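Globin protein (PDB 5ZIQ) is a hexacoordinated heme globin of unknown physiological function that may bind and carry oxygen. Local coordinates at residues F29-S34 against R152-W157; E48-L53 against E83-H88; T107-V112 against S159-K164. All blocks are in the same frame, centred on the assembly; numbering follows the deposited sequence. Where two conformers were deposited one is given.

From the N terminus, helix 25-38 opens interaction 1, which stays open until helix 148-170 returns to it 118 residues later. Within that span helix 42-56 opens interaction 2, closed by helix 79-97 after 29 residues that include the short helix 72-76, so interaction 2 lies wholly inside interaction 1. Helix 102-115 then opens interaction 3 after interaction 2 is complete, and helix 148-170 closes it just past the residues used by interaction 1, so interactions 1 and 3 cross. The long C-terminal helix thus joins the N-terminal helix to helix 102-115. Interactions 2 and 3, on opposite sides of the chain's centre, both touch the heme.

Interaction 1. Residues F29-S34 against R152-W157; sequences FSLVKS and RIYKIW
Segments 29-34 and 152-157, of helices 25-38 and 148-170, pass nearly at right angles, 98° between their directions and 10.3 Å between their axes, with Leu31 facing Ile153 at the nearest pair of CA atoms. Leu31 does most of the work from the first helix. Its CG stands anti to the backbone N (chi1 170°), and from there the two methyls divide between two aromatic side chains. CD2 sits over a face of the Trp157 indole, 3.7 Å from the centroid of the five-membered ring and only 9° off its normal, a CH-pi contact. CD1 turns to Tyr154, meeting CE1 at 3.5 Å from an oblique direction. Tyr154 reaches past Leu31 to a hydroxyl-to-hydroxyl hydrogen bond, its OH 2.8 Å from Ser34 OG, which lies beside the ring edge near the ring plane; either oxygen could be the donor. This bond gives the buried Tyr154 hydroxyl a polar partner. Nearer the backbone, Ile153 CG2 lies 4.1 Å from Leu31 CB, while its CD1 extends to Ser30 CB at 3.7 Å. A phenylalanine in place of Tyr154 would probably keep the ring against Leu31 but leave Ser34 OG without this hydroxyl partner, free to turn elsewhere. The crossing is consistent with the A/H helix meeting of the globin fold. Leu23, in the segment leading into helix 25-38, touches both Leu31 and Ile153, and Arg152 makes a salt bridge with Asp27. Leu138 and Leu142 of helix 127-142 pack on Tyr154, while Tyr92, Ala95 and Val96 of helix 79-97 touch Trp157, so these two helices border the contact.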
loop_
_atom_site.group_PDB
_atom_site.type_symbol
_atom_site.label_atom_id
_atom_site.label_comp_id
_atom_site.label_asym_id
_atom_site.label_seq_id
_atom_site.Cartn_x
_atom_site.Cartn_y
_atom_site.Cartn_z
ATOM N N PHE A 29 10.759 13.489 7.226
ATOM C CA PHE A 29 11.451 13.995 6.050
ATOM C C PHE A 29 12.100 12.852 5.273
ATOM O O PHE A 29 12.017 12.835 4.034
ATOM C CB PHE A 29 12.501 15.045 6.441
ATOM C CG PHE A 29 13.209 15.640 5.255
ATOM C CD1 PHE A 29 12.497 16.414 4.338
ATOM C CD2 PHE A 29 14.566 15.395 5.033
ATOM C CE1 PHE A 29 13.140 16.980 3.235
ATOM C CE2 PHE A 29 15.217 15.959 3.939
ATOM C CZ PHE A 29 14.493 16.740 3.039
ATOM N N SER A 30 12.682 11.876 5.987
ATOM C CA SER A 30 13.293 10.705 5.323
ATOM C C SER A 30 12.244 9.934 4.505
ATOM O O SER A 30 12.504 9.509 3.368
ATOM C CB SER A 30 13.962 9.781 6.345
ATOM O OG SER A 30 15.109 10.399 6.915
ATOM N N LEU A 31 11.060 9.750 5.082
ATOM C CA LEU A 31 9.939 9.126 4.379
ATOM C C LEU A 31 9.566 9.889 3.095
ATOM O O LEU A 31 9.494 9.301 2.030
ATOM C CB LEU A 31 8.713 9.008 5.299
ATOM C CG LEU A 31 7.421 8.583 4.571
ATOM C CD1 LEU A 31 7.466 7.131 4.126
ATOM C CD2 LEU A 31 6.182 8.849 5.409
ATOM N N VAL A 32 9.331 11.195 3.218
ATOM C CA VAL A 32 8.917 12.009 2.079
ATOM C C VAL A 32 9.982 11.970 0.965
ATOM O O VAL A 32 9.630 11.815 -0.212
ATOM C CB VAL A 32 8.552 13.443 2.539
ATOM C CG1 VAL A 32 8.298 14.374 1.355
ATOM C CG2 VAL A 32 7.329 13.391 3.439
ATOM N N LYS A 33 11.268 12.108 1.326
ATOM C CA LYS A 33 12.340 12.061 0.305
ATOM C C LYS A 33 12.404 10.712 -0.391
ATOM O O LYS A 33 12.532 10.641 -1.621
ATOM C CB LYS A 33 13.718 12.310 0.903
ATOM C CG LYS A 33 14.132 13.727 1.196
ATOM C CD LYS A 33 15.671 13.763 1.321
ATOM C CE LYS A 33 16.232 12.865 2.439
ATOM N NZ LYS A 33 17.645 13.191 2.804
ATOM N N SER A 34 12.340 9.637 0.393
ATOM C CA SER A 34 12.426 8.290 -0.148
ATOM C C SER A 34 11.233 7.975 -1.045
ATOM O O SER A 34 11.374 7.441 -2.158
ATOM C CB SER A 34 12.494 7.290 1.000
ATOM O OG SER A 34 12.451 5.979 0.501
ATOM N N ARG A 152 13.407 0.629 8.738
ATOM C CA ARG A 152 12.842 0.910 10.067
ATOM C C ARG A 152 11.646 1.863 9.942
ATOM O O ARG A 152 10.572 1.624 10.514
ATOM C CB ARG A 152 13.911 1.518 10.981
ATOM C CG ARG A 152 13.422 1.921 12.374
ATOM C CD ARG A 152 14.514 2.657 13.141
ATOM N NE ARG A 152 14.983 3.887 12.507
ATOM C CZ ARG A 152 14.364 5.062 12.586
ATOM N NH1 ARG A 152 13.262 5.219 13.302
ATOM N NH2 ARG A 152 14.867 6.107 11.940
ATOM N N ILE A 153 11.847 2.947 9.197
ATOM C CA ILE A 153 10.811 3.996 9.076
ATOM C C ILE A 153 9.597 3.455 8.327
ATOM O O ILE A 153 8.443 3.692 8.746
ATOM C CB ILE A 153 11.372 5.260 8.373
ATOM C CG1 ILE A 153 12.410 5.920 9.295
ATOM C CG2 ILE A 153 10.259 6.225 7.896
ATOM C CD1 ILE A 153 13.302 6.934 8.608
ATOM N N TYR A 154 9.835 2.748 7.217
ATOM C CA TYR A 154 8.710 2.172 6.473
ATOM C C TYR A 154 7.907 1.178 7.302
ATOM O O TYR A 154 6.685 1.170 7.215
ATOM C CB TYR A 154 9.156 1.523 5.150
ATOM C CG TYR A 154 9.324 2.519 4.005
ATOM C CD1 TYR A 154 8.233 3.267 3.524
ATOM C CD2 TYR A 154 10.578 2.704 3.392
ATOM C CE1 TYR A 154 8.394 4.180 2.476
ATOM C CE2 TYR A 154 10.740 3.624 2.333
ATOM C CZ TYR A 154 9.641 4.353 1.897
ATOM O OH TYR A 154 9.783 5.250 0.846
ATOM N N LYS A 155 8.576 0.392 8.145
ATOM C CA LYS A 155 7.855 -0.583 8.967
ATOM C C LYS A 155 6.926 0.168 9.936
ATOM O O LYS A 155 5.770 -0.235 10.097
ATOM C CB LYS A 155 8.834 -1.502 9.683
ATOM C CG LYS A 155 9.404 -2.587 8.771
ATOM C CD LYS A 155 10.440 -3.400 9.529
ATOM C CE LYS A 155 10.986 -4.538 8.670
ATOM N NZ LYS A 155 12.085 -5.272 9.354
ATOM N N ILE A 156 7.405 1.276 10.523
ATOM C CA ILE A 156 6.576 2.054 11.452
ATOM C C ILE A 156 5.383 2.670 10.726
ATOM O O ILE A 156 4.219 2.589 11.174
ATOM C CB ILE A 156 7.391 3.203 12.101
ATOM C CG1 ILE A 156 8.505 2.622 12.992
ATOM C CG2 ILE A 156 6.468 4.142 12.898
ATOM C CD1 ILE A 156 9.539 3.649 13.454
ATOM N N TRP A 157 5.679 3.315 9.604
ATOM C CA TRP A 157 4.652 4.068 8.896
ATOM C C TRP A 157 3.643 3.131 8.226
ATOM O O TRP A 157 2.431 3.357 8.307
ATOM C CB TRP A 157 5.317 5.018 7.891
ATOM C CG TRP A 157 4.338 5.776 7.035
ATOM C CD1 TRP A 157 3.650 6.904 7.371
ATOM C CD2 TRP A 157 3.972 5.454 5.704
ATOM N NE1 TRP A 157 2.878 7.320 6.308
ATOM C CE2 TRP A 157 3.050 6.440 5.269
ATOM C CE3 TRP A 157 4.335 4.417 4.825
ATOM C CZ2 TRP A 157 2.474 6.420 3.986
ATOM C CZ3 TRP A 157 3.769 4.400 3.543
ATOM C CH2 TRP A 157 2.836 5.394 3.146
#

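Interaction 2. Residues E48-L53 against E83-H88; sequences EMLLKL and EAALAH. With HEM (protoporphyrin IX containing Fe), chain E.
The His88 imidazole stands on the heme with NE2 on the iron (2.1 Å); Leu50 CD2 lies over one face, and over the opposite face, toward the rim, heme C1D. The Leu50 methyl makes a CH-pi contact, 4.3 Å from the ring centroid and 28° off the normal, the side chains crossing at about a right angle. At the edge, heme nitrogen NA lies in the ring plane, and ND1 donates to Ala84 O, one turn back, over 2.8 Å. That bond is nearly straight (166°), the oxygen almost in the ring plane, though the donor is tilted from the carbonyl plane. Leu50's second methyl, CD1, rests on Ala85 N, 3.6 Å away, and against Ala84 CB at 3.8 Å; the small alanines let it reach the backbone. Met49 reaches His88 O with its CE; that carbonyl is buried without a polar partner. Leu53, further along the same helix, touches heme vinyl carbon CBB with CD1 at 3.7 Å. Helices 42-56 and 79-97 cross at 98°, probably matching globin helices B and E. His88 and His116, the two axial ligands, make the iron six-coordinate. With iron, carbonyl and leucine each fixing a different part of the ring, its rotation is well defined, and the ND1 bond would probably make NE2 a stronger electron donor to the iron.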
loop_
_atom_site.group_PDB
_atom_site.type_symbol
_atom_site.label_atom_id
_atom_site.label_comp_id
_atom_site.label_asym_id
_atom_site.label_seq_id
_atom_site.Cartn_x
_atom_site.Cartn_y
_atom_site.Cartn_z
ATOM N N GLU A 48 3.394 -4.498 -9.310
ATOM C CA GLU A 48 4.355 -5.322 -8.564
ATOM C C GLU A 48 3.738 -5.825 -7.259
ATOM O O GLU A 48 3.846 -7.007 -6.930
ATOM C CB GLU A 48 5.635 -4.532 -8.267
ATOM C CG GLU A 48 6.565 -4.329 -9.449
ATOM C CD GLU A 48 7.846 -3.606 -9.065
ATOM O OE1 GLU A 48 8.811 -3.641 -9.856
ATOM O OE2 GLU A 48 7.893 -3.001 -7.971
ATOM N N MET A 49 3.054 -4.930 -6.551
ATOM C CA MET A 49 2.434 -5.281 -5.259
ATOM C C MET A 49 1.421 -6.384 -5.398
ATOM O O MET A 49 1.463 -7.349 -4.613
ATOM C CB MET A 49 1.774 -4.082 -4.626
ATOM C CG MET A 49 2.785 -3.023 -4.253
ATOM S SD MET A 49 1.988 -1.508 -3.737
ATOM C CE MET A 49 1.183 -2.217 -2.311
ATOM N N LEU A 50 0.497 -6.229 -6.353
ATOM C CA LEU A 50 -0.557 -7.237 -6.528
ATOM C C LEU A 50 -0.009 -8.574 -6.988
ATOM O O LEU A 50 -0.430 -9.603 -6.481
ATOM C CB LEU A 50 -1.680 -6.772 -7.459
ATOM C CG LEU A 50 -2.588 -5.647 -6.922
ATOM C CD1 LEU A 50 -3.686 -5.364 -7.932
ATOM C CD2 LEU A 50 -3.206 -5.914 -5.555
ATOM N N LEU A 51 0.942 -8.560 -7.922
ATOM C CA LEU A 51 1.586 -9.802 -8.352
ATOM C C LEU A 51 2.289 -10.487 -7.181
ATOM O O LEU A 51 2.209 -11.717 -7.059
ATOM C CB LEU A 51 2.532 -9.580 -9.540
ATOM C CG LEU A 51 1.831 -9.087 -10.808
ATOM C CD1 LEU A 51 2.849 -8.762 -11.883
ATOM C CD2 LEU A 51 0.732 -10.032 -11.323
ATOM N N LYS A 52 2.911 -9.709 -6.291
ATOM C CA LYS A 52 3.549 -10.286 -5.104
ATOM C C LYS A 52 2.497 -10.873 -4.157
ATOM O O LYS A 52 2.683 -11.974 -3.615
ATOM C CB LYS A 52 4.457 -9.283 -4.393
ATOM C CG LYS A 52 5.275 -9.861 -3.246
ATOM C CD LYS A 52 6.301 -10.876 -3.728
ATOM C CE LYS A 52 7.369 -11.064 -2.676
ATOM N NZ LYS A 52 8.353 -12.099 -3.083
ATOM N N LEU A 53 1.381 -10.160 -3.984
ATOM C CA LEU A 53 0.294 -10.689 -3.141
ATOM C C LEU A 53 -0.149 -12.072 -3.599
ATOM O O LEU A 53 -0.359 -12.984 -2.783
ATOM C CB LEU A 53 -0.902 -9.739 -3.147
ATOM C CG LEU A 53 -2.095 -10.123 -2.264
ATOM C CD1 LEU A 53 -1.780 -10.056 -0.769
ATOM C CD2 LEU A 53 -3.277 -9.226 -2.600
ATOM N N GLU A 83 -6.379 -0.958 -13.279
ATOM C CA GLU A 83 -7.274 -0.254 -12.344
ATOM C C GLU A 83 -7.035 -0.729 -10.917
ATOM O O GLU A 83 -6.934 0.092 -10.007
ATOM C CB GLU A 83 -8.751 -0.389 -12.750
ATOM C CG GLU A 83 -9.057 0.386 -14.028
ATOM C CD GLU A 83 -10.305 -0.082 -14.770
ATOM O OE1 GLU A 83 -10.693 0.609 -15.733
ATOM O OE2 GLU A 83 -10.884 -1.141 -14.439
ATOM N N ALA A 84 -6.930 -2.050 -10.730
ATOM C CA ALA A 84 -6.729 -2.609 -9.392
ATOM C C ALA A 84 -5.357 -2.239 -8.821
ATOM O O ALA A 84 -5.231 -1.926 -7.636
ATOM C CB ALA A 84 -6.926 -4.122 -9.413
ATOM N N ALA A 85 -4.353 -2.242 -9.687
ATOM C CA ALA A 85 -3.002 -1.869 -9.288
ATOM C C ALA A 85 -2.972 -0.425 -8.789
ATOM O O ALA A 85 -2.389 -0.139 -7.728
ATOM C CB ALA A 85 -2.039 -2.079 -10.443
ATOM N N LEU A 86 -3.641 0.473 -9.529
ATOM C CA LEU A 86 -3.698 1.868 -9.110
ATOM C C LEU A 86 -4.476 2.036 -7.814
ATOM O O LEU A 86 -4.101 2.849 -6.985
ATOM C CB LEU A 86 -4.269 2.751 -10.213
ATOM C CG LEU A 86 -3.287 2.953 -11.362
ATOM C CD1 LEU A 86 -4.025 3.542 -12.557
ATOM C CD2 LEU A 86 -2.141 3.864 -10.921
ATOM N N ALA A 87 -5.543 1.239 -7.629
ATOM C CA ALA A 87 -6.324 1.320 -6.387
ATOM C C ALA A 87 -5.498 0.911 -5.175
ATOM O O ALA A 87 -5.668 1.477 -4.095
ATOM C CB ALA A 87 -7.586 0.461 -6.481
ATOM N N HIS A 88 -4.545 0.001 -5.380
ATOM C CA HIS A 88 -3.758 -0.533 -4.268
ATOM C C HIS A 88 -2.513 0.230 -3.877
ATOM O O HIS A 88 -2.032 0.119 -2.755
ATOM C CB HIS A 88 -3.586 -2.041 -4.420
ATOM C CG HIS A 88 -4.880 -2.723 -4.146
ATOM N ND1 HIS A 88 -5.884 -2.776 -5.087
ATOM C CD2 HIS A 88 -5.430 -3.143 -2.985
ATOM C CE1 HIS A 88 -6.981 -3.255 -4.541
ATOM N NE2 HIS A 88 -6.739 -3.473 -3.258
HETATM C CHA HEM E . -10.801 -2.367 -3.483
HETATM C CHB HEM E . -8.673 -6.601 -2.546
HETATM C CHC HEM E . -5.987 -4.293 0.845
HETATM C CHD HEM E . -6.972 -0.159 -1.489
HETATM C C1A HEM E . -10.514 -3.710 -3.474
HETATM C C2A HEM E . -11.276 -4.709 -4.128
HETATM C C3A HEM E . -10.681 -5.907 -3.867
HETATM C C4A HEM E . -9.545 -5.660 -3.059
HETATM C CMA HEM E . -11.133 -7.252 -4.371
HETATM C CAA HEM E . -12.518 -4.467 -4.958
HETATM C CBA HEM E . -12.308 -4.901 -6.415
HETATM C CGA HEM E . -11.330 -3.987 -7.099
HETATM O O1A HEM E . -11.460 -2.746 -7.001
HETATM O O2A HEM E . -10.384 -4.460 -7.759
HETATM C C1B HEM E . -7.785 -6.346 -1.486
HETATM C C2B HEM E . -7.090 -7.353 -0.771
HETATM C C3B HEM E . -6.334 -6.737 0.187
HETATM C C4B HEM E . -6.566 -5.283 0.038
HETATM C CMB HEM E . -7.195 -8.841 -1.019
HETATM C CAB HEM E . -5.447 -7.370 1.173
HETATM C CBB HEM E . -4.615 -8.335 0.783
HETATM C C1C HEM E . -5.930 -2.962 0.459
HETATM C C2C HEM E . -5.024 -1.996 0.905
HETATM C C3C HEM E . -5.300 -0.820 0.212
HETATM C C4C HEM E . -6.385 -1.077 -0.657
HETATM C CMC HEM E . -3.950 -2.199 1.941
HETATM C CAC HEM E . -4.622 0.485 0.304
HETATM C CBC HEM E . -3.726 0.752 1.232
HETATM C C1D HEM E . -8.150 -0.459 -2.171
HETATM C C2D HEM E . -8.926 0.599 -2.841
HETATM C C3D HEM E . -9.990 -0.012 -3.395
HETATM C C4D HEM E . -9.863 -1.442 -3.056
HETATM C CMD HEM E . -8.579 2.072 -2.883
HETATM C CAD HEM E . -11.096 0.646 -4.199
HETATM C CBD HEM E . -12.305 0.821 -3.289
HETATM C CGD HEM E . -13.454 1.469 -4.019
HETATM O O1D HEM E . -13.246 2.054 -5.103
HETATM O O2D HEM E . -14.614 1.425 -3.540
HETATM N NA HEM E . -9.481 -4.309 -2.795
HETATM N NB HEM E . -7.452 -5.168 -0.954
HETATM N NC HEM E . -6.748 -2.379 -0.471
HETATM N ND HEM E . -8.746 -1.662 -2.328
HETATM FE FE HEM E . -8.141 -3.345 -1.661
#

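Interaction 3. Residues T107-V112 against S159-K164. With HEM (protoporphyrin IX containing Fe), chain E; SO4 (sulfate ion), chain G.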
loop_
_atom_site.group_PDB
_atom_site.type_symbol
_atom_site.label_atom_id
_atom_site.label_comp_id
_atom_site.label_asym_id
_atom_site.label_seq_id
_atom_site.Cartn_x
_atom_site.Cartn_y
_atom_site.Cartn_z
ATOM N N THR A 107 -9.161 10.507 7.450
ATOM C CA THR A 107 -10.370 10.381 6.629
ATOM C C THR A 107 -10.098 9.419 5.455
ATOM O O THR A 107 -10.874 8.482 5.195
ATOM C CB THR A 107 -10.783 11.770 6.108
ATOM O OG1 THR A 107 -11.195 12.574 7.221
ATOM C CG2 THR A 107 -11.936 11.671 5.065
ATOM N N ASN A 108 -8.969 9.622 4.786
ATOM C CA ASN A 108 -8.665 8.852 3.578
ATOM C C ASN A 108 -8.393 7.394 3.891
ATOM O O ASN A 108 -8.916 6.506 3.203
ATOM C CB ASN A 108 -7.489 9.479 2.831
ATOM C CG ASN A 108 -7.844 10.803 2.188
ATOM O OD1 ASN A 108 -9.011 11.073 1.899
ATOM N ND2 ASN A 108 -6.836 11.644 1.975
ATOM N N LEU A 109 -7.604 7.132 4.941
ATOM C CA LEU A 109 -7.287 5.746 5.288
ATOM C C LEU A 109 -8.492 4.994 5.832
ATOM O O LEU A 109 -8.698 3.821 5.493
ATOM C CB LEU A 109 -6.100 5.673 6.240
ATOM C CG LEU A 109 -4.768 6.154 5.642
ATOM C CD1 LEU A 109 -3.779 6.313 6.785
ATOM C CD2 LEU A 109 -4.253 5.192 4.561
ATOM N N LYS A 110 -9.311 5.642 6.665
ATOM C CA LYS A 110 -10.506 4.947 7.160
ATOM C C LYS A 110 -11.475 4.637 6.019
ATOM O O LYS A 110 -12.081 3.569 6.011
ATOM C CB LYS A 110 -11.197 5.740 8.284
ATOM C CG LYS A 110 -10.349 5.826 9.548
ATOM C CD LYS A 110 -10.951 6.749 10.591
ATOM C CE LYS A 110 -9.910 7.108 11.635
ATOM N NZ LYS A 110 -10.479 7.974 12.703
ATOM N N ARG A 111 -11.578 5.526 5.022
ATOM C CA ARG A 111 -12.400 5.224 3.844
ATOM C C ARG A 111 -11.941 3.937 3.120
ATOM O O ARG A 111 -12.775 3.095 2.770
ATOM C CB ARG A 111 -12.417 6.394 2.871
ATOM C CG ARG A 111 -13.157 6.076 1.569
ATOM C CD ARG A 111 -13.433 7.287 0.723
ATOM N NE ARG A 111 -14.503 8.067 1.322
ATOM C CZ ARG A 111 -14.379 9.293 1.816
ATOM N NH1 ARG A 111 -13.211 9.926 1.793
ATOM N NH2 ARG A 111 -15.444 9.884 2.345
ATOM N N VAL A 112 -10.626 3.768 2.945
ATOM C CA VAL A 112 -10.083 2.564 2.288
ATOM C C VAL A 112 -10.579 1.331 3.039
ATOM O O VAL A 112 -11.054 0.373 2.430
ATOM C CB VAL A 112 -8.540 2.579 2.295
ATOM C CG1 VAL A 112 -7.968 1.247 1.827
ATOM C CG2 VAL A 112 -8.008 3.706 1.418
ATOM N N SER A 159 2.854 0.098 9.130
ATOM C CA SER A 159 2.054 -0.459 10.239
ATOM C C SER A 159 0.966 0.509 10.704
ATOM O O SER A 159 -0.187 0.117 10.882
ATOM C CB SER A 159 2.942 -0.851 11.421
ATOM O OG SER A 159 3.708 -1.987 11.089
ATOM N N TRP A 160 1.338 1.777 10.857
ATOM C CA TRP A 160 0.405 2.794 11.324
ATOM C C TRP A 160 -0.731 2.973 10.305
ATOM O O TRP A 160 -1.913 3.013 10.686
ATOM C CB TRP A 160 1.161 4.090 11.579
ATOM C CG TRP A 160 0.310 5.235 12.034
ATOM C CD1 TRP A 160 0.005 5.568 13.330
ATOM C CD2 TRP A 160 -0.326 6.205 11.210
ATOM N NE1 TRP A 160 -0.796 6.691 13.355
ATOM C CE2 TRP A 160 -1.004 7.105 12.070
ATOM C CE3 TRP A 160 -0.390 6.415 9.819
ATOM C CZ2 TRP A 160 -1.745 8.190 11.594
ATOM C CZ3 TRP A 160 -1.126 7.497 9.346
ATOM C CH2 TRP A 160 -1.797 8.369 10.230
ATOM N N THR A 161 -0.397 3.046 9.012
ATOM C CA THR A 161 -1.468 3.127 8.002
ATOM C C THR A 161 -2.417 1.935 8.062
ATOM O O THR A 161 -3.628 2.128 7.939
ATOM C CB THR A 161 -0.964 3.295 6.537
ATOM O OG1 THR A 161 -0.280 2.112 6.084
ATOM C CG2 THR A 161 -0.055 4.498 6.423
ATOM N N THR A 162 -1.892 0.716 8.242
ATOM C CA THR A 162 -2.759 -0.487 8.328
ATOM C C THR A 162 -3.735 -0.399 9.486
ATOM O O THR A 162 -4.914 -0.776 9.339
ATOM C CB THR A 162 -1.918 -1.755 8.476
ATOM O OG1 THR A 162 -1.170 -1.908 7.285
ATOM C CG2 THR A 162 -2.788 -3.044 8.690
ATOM N N GLU A 163 -3.242 0.074 10.630
ATOM C CA GLU A 163 -4.094 0.256 11.791
ATOM C C GLU A 163 -5.263 1.196 11.472
ATOM O O GLU A 163 -6.399 0.909 11.853
ATOM C CB GLU A 163 -3.270 0.720 12.987
ATOM C CG GLU A 163 -3.953 0.520 14.332
ATOM C CD GLU A 163 -4.905 1.637 14.709
ATOM O OE1 GLU A 163 -5.999 1.313 15.233
ATOM O OE2 GLU A 163 -4.563 2.829 14.503
ATOM N N LYS A 164 -5.001 2.271 10.728
ATOM C CA LYS A 164 -6.079 3.225 10.403
ATOM C C LYS A 164 -7.053 2.648 9.397
ATOM O O LYS A 164 -8.266 2.864 9.502
ATOM C CB LYS A 164 -5.530 4.579 9.916
ATOM C CG LYS A 164 -4.579 5.256 10.894
ATOM C CD LYS A 164 -5.152 5.318 12.306
ATOM C CE LYS A 164 -4.187 6.013 13.259
ATOM N NZ LYS A 164 -4.732 6.131 14.638
HETATM C CHA HEM E . -10.801 -2.367 -3.483
HETATM C CHB HEM E . -8.673 -6.601 -2.546
HETATM C CHC HEM E . -5.987 -4.293 0.845
HETATM C CHD HEM E . -6.972 -0.159 -1.489
HETATM C C1A HEM E . -10.514 -3.710 -3.474
HETATM C C2A HEM E . -11.276 -4.709 -4.128
HETATM C C3A HEM E . -10.681 -5.907 -3.867
HETATM C C4A HEM E . -9.545 -5.660 -3.059
HETATM C CMA HEM E . -11.133 -7.252 -4.371
HETATM C CAA HEM E . -12.518 -4.467 -4.958
HETATM C CBA HEM E . -12.308 -4.901 -6.415
HETATM C CGA HEM E . -11.330 -3.987 -7.099
HETATM O O1A HEM E . -11.460 -2.746 -7.001
HETATM O O2A HEM E . -10.384 -4.460 -7.759
HETATM C C1B HEM E . -7.785 -6.346 -1.486
HETATM C C2B HEM E . -7.090 -7.353 -0.771
HETATM C C3B HEM E . -6.334 -6.737 0.187
HETATM C C4B HEM E . -6.566 -5.283 0.038
HETATM C CMB HEM E . -7.195 -8.841 -1.019
HETATM C CAB HEM E . -5.447 -7.370 1.173
HETATM C CBB HEM E . -4.615 -8.335 0.783
HETATM C C1C HEM E . -5.930 -2.962 0.459
HETATM C C2C HEM E . -5.024 -1.996 0.905
HETATM C C3C HEM E . -5.300 -0.820 0.212
HETATM C C4C HEM E . -6.385 -1.077 -0.657
HETATM C CMC HEM E . -3.950 -2.199 1.941
HETATM C CAC HEM E . -4.622 0.485 0.304
HETATM C CBC HEM E . -3.726 0.752 1.232
HETATM C C1D HEM E . -8.150 -0.459 -2.171
HETATM C C2D HEM E . -8.926 0.599 -2.841
HETATM C C3D HEM E . -9.990 -0.012 -3.395
HETATM C C4D HEM E . -9.863 -1.442 -3.056
HETATM C CMD HEM E . -8.579 2.072 -2.883
HETATM C CAD HEM E . -11.096 0.646 -4.199
HETATM C CBD HEM E . -12.305 0.821 -3.289
HETATM C CGD HEM E . -13.454 1.469 -4.019
HETATM O O1D HEM E . -13.246 2.054 -5.103
HETATM O O2D HEM E . -14.614 1.425 -3.540
HETATM N NA HEM E . -9.481 -4.309 -2.795
HETATM N NB HEM E . -7.452 -5.168 -0.954
HETATM N NC HEM E . -6.748 -2.379 -0.471
HETATM N ND HEM E . -8.746 -1.662 -2.328
HETATM FE FE HEM E . -8.141 -3.345 -1.661
HETATM S S SO4 G . -17.925 6.632 1.893
HETATM O O1 SO4 G . -17.247 7.621 2.761
HETATM O O2 SO4 G . -17.171 5.357 1.897
HETATM O O3 SO4 G . -19.295 6.392 2.409
HETATM O O4 SO4 G . -17.986 7.152 0.504
#
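Leu109 is the apolar centre of this contact, its side chain fitted among three residues of segment 159-164. Its CB meets Lys164 CB at 3.9 Å, and CD1 reaches obliquely to Trp160 CZ3, also 3.9 Å away, the two side chains crossing at about a right angle. The same methyl lies 4.1 Å from Thr161 CB. Beside it, Lys110 CG runs close to the carbonyl of Lys164, 3.6 Å from its O, where the backbones come nearest. Lys164 lends the contact its aliphatic base and then leaves it: a bend at chi2 (-50°) carries the chain over a face of Trp160, with CE above the rim of the indole, and NZ ends in a salt bridge to Glu163 OE2 at 3.3 Å, its hydrogen bond weak. Around these lie Leu105 and Leu106 of helix 102-115, packed against Trp160; Thr161 gives its hydroxyl to Ile158 O and touches Tyr92, and Ile165 touches Leu109. Almost one turn on from Leu109, Val112 CG1 lies 3.7 Å from heme CHD, and Val112 O accepts a hydrogen bond from ND1 of His116, one of the two axial ligands. Arg111 points away from helix 148-170 to a sulfate ion, probably from the crystallisation liquor, NE and NH2 both donating to O1 (3.1 and 2.9 Å) at the guanidinium edge. The contact joins the helix that ends just before His116 to the C-terminal helix, probably the F/H pairing of the globin fold, through methyl, methylene and aromatic surfaces. The ionic groups lie at its margin: Glu167 is within long, weak reach of the ammonium groups of Lys164 and of Lys110, modelled in two conformers, and would probably ease their mutual repulsion.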